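PDB 2VSO: eukaryotic initiation factor 4F subunit p150 from Saccharomyces cerevisiae, which forms part of the cap-binding eIF4F complex that assembles the translation apparatus and, through the poly(A)-binding protein, brings the two ends of an mRNA together. Local coordinates for residues 42-47 against 94-99. Residues are numbered along the deposited sequence; the frame is centred on the assembly and turned at random.
Sequences SLLNKL and SMYAQL
L47, in the turn that follows helix 33-45, lies closest to M95 on helix 93-106, with the two CA atoms 8.3 Å apart; no hydrogen bond joins the segments, and the contact is mostly between side chains. L47 carries the largest share of it. Its CG stands anti to the backbone N (chi1 -172°), which carries the branched end across to helix 93-106, where CD2 comes within 3.5 Å of Y96 CD1 and lies 3.8 Å from M95 CG. The leucine and the ring run past each other in opposite directions, as do the leucine and the methionine. M95 suits this place because its unbranched chain can stretch out: extended at chi1 and chi2 (180° and -169°), it brings SD to 3.8 Å from L47 CG. Helices 33-45 and 93-106 belong to the MIF4G domain, the eIF4A-binding middle part of the factor, an all-helical domain built as a HEAT-type solenoid. Between them in sequence, helices 52-64 and 73-88 also touch L99, through I59 and I82. Within the contact, L99 and L44 bring their methyls together obliquely, CD2 to CD2 at 3.8 Å, two branched apolar ends that pack well in a buried site. L44 CD2 also lies 4.0 Å from Y96 CE1, so that L44 and L47 both pack against the one tyrosine. Tyrosine fits here by being apolar along the ring and polar at its far end: the ring is buried among these leucines, F179 and A86, while OH is hydrogen-bonded to E89. Beside the contact, K46 and N45 hydrogen-bond to the backbone of the chain of another protein, and L47 O accepts a bond from a basic side chain of that partner.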
# COMPACT_ATOMS: atom_id res chain seq x y z
N SER C 42 -0.77 -22.65 6.66
CA SER C 42 0.32 -22.70 5.70
C SER C 42 -0.21 -22.52 4.29
O SER C 42 0.36 -21.79 3.49
CB SER C 42 1.09 -24.02 5.83
OG SER C 42 2.35 -23.95 5.18
N LEU C 43 -1.32 -23.17 3.98
CA LEU C 43 -1.86 -23.06 2.64
C LEU C 43 -2.51 -21.70 2.36
O LEU C 43 -2.47 -21.21 1.24
CB LEU C 43 -2.82 -24.20 2.35
CG LEU C 43 -2.09 -25.53 2.18
CD1 LEU C 43 -3.06 -26.70 2.24
CD2 LEU C 43 -1.33 -25.52 0.87
N LEU C 44 -3.08 -21.07 3.38
CA LEU C 44 -3.71 -19.78 3.19
C LEU C 44 -2.67 -18.64 3.12
O LEU C 44 -2.90 -17.63 2.45
CB LEU C 44 -4.75 -19.52 4.27
CG LEU C 44 -6.05 -20.31 4.05
CD1 LEU C 44 -7.10 -19.93 5.08
CD2 LEU C 44 -6.60 -20.10 2.64
N ASN C 45 -1.55 -18.82 3.80
CA ASN C 45 -0.45 -17.86 3.78
C ASN C 45 0.28 -17.87 2.44
O ASN C 45 0.92 -16.90 2.07
CB ASN C 45 0.58 -18.16 4.88
CG ASN C 45 0.10 -17.75 6.26
OD1 ASN C 45 -0.70 -16.81 6.41
ND2 ASN C 45 0.59 -18.46 7.27
N LYS C 46 0.18 -18.99 1.73
CA LYS C 46 0.88 -19.18 0.46
C LYS C 46 0.01 -18.80 -0.74
O LYS C 46 0.50 -18.76 -1.86
CB LYS C 46 1.30 -20.64 0.29
CG LYS C 46 2.23 -21.14 1.33
CD LYS C 46 2.66 -22.57 1.03
CE LYS C 46 3.88 -22.94 1.85
NZ LYS C 46 4.23 -24.36 1.70
N LEU C 47 -1.27 -18.56 -0.49
CA LEU C 47 -2.19 -18.29 -1.58
C LEU C 47 -1.86 -16.97 -2.28
O LEU C 47 -2.04 -15.89 -1.72
CB LEU C 47 -3.64 -18.26 -1.09
CG LEU C 47 -4.64 -18.17 -2.25
CD1 LEU C 47 -4.64 -19.46 -3.05
CD2 LEU C 47 -6.04 -17.84 -1.75
N SER C 94 -10.95 -11.36 -2.66
CA SER C 94 -11.58 -11.77 -3.92
C SER C 94 -10.92 -13.02 -4.47
O SER C 94 -11.54 -13.81 -5.19
CB SER C 94 -11.52 -10.64 -4.96
OG SER C 94 -10.22 -10.57 -5.52
N MET C 95 -9.66 -13.18 -4.11
CA MET C 95 -8.89 -14.38 -4.40
C MET C 95 -9.34 -15.52 -3.48
O MET C 95 -9.45 -16.67 -3.89
CB MET C 95 -7.40 -14.08 -4.20
CG MET C 95 -6.46 -15.21 -4.45
SD MET C 95 -4.84 -14.70 -3.84
CE MET C 95 -4.53 -13.31 -4.91
N TYR C 96 -9.61 -15.18 -2.22
CA TYR C 96 -10.17 -16.15 -1.29
C TYR C 96 -11.57 -16.52 -1.73
O TYR C 96 -11.98 -17.68 -1.61
CB TYR C 96 -10.21 -15.56 0.11
CG TYR C 96 -8.85 -15.39 0.73
CD1 TYR C 96 -7.98 -16.46 0.82
CD2 TYR C 96 -8.44 -14.16 1.20
CE1 TYR C 96 -6.73 -16.30 1.38
CE2 TYR C 96 -7.19 -14.00 1.78
CZ TYR C 96 -6.35 -15.07 1.87
OH TYR C 96 -5.10 -14.92 2.43
N ALA C 97 -12.29 -15.53 -2.23
CA ALA C 97 -13.63 -15.74 -2.74
C ALA C 97 -13.58 -16.69 -3.94
O ALA C 97 -14.51 -17.45 -4.17
CB ALA C 97 -14.27 -14.41 -3.10
N GLN C 98 -12.47 -16.67 -4.69
CA GLN C 98 -12.30 -17.60 -5.78
C GLN C 98 -11.99 -19.00 -5.27
O GLN C 98 -12.45 -20.00 -5.83
CB GLN C 98 -11.19 -17.15 -6.71
CG GLN C 98 -11.66 -16.25 -7.83
CD GLN C 98 -10.51 -15.64 -8.60
OE1 GLN C 98 -9.49 -16.30 -8.85
NE2 GLN C 98 -10.65 -14.38 -8.98
N LEU C 99 -11.21 -19.07 -4.20
CA LEU C 99 -10.85 -20.33 -3.58
C LEU C 99 -12.11 -21.09 -3.21
O LEU C 99 -12.18 -22.30 -3.39
CB LEU C 99 -10.03 -20.09 -2.33
CG LEU C 99 -9.60 -21.38 -1.61
CD1 LEU C 99 -8.93 -22.28 -2.60
CD2 LEU C 99 -8.65 -21.07 -0.46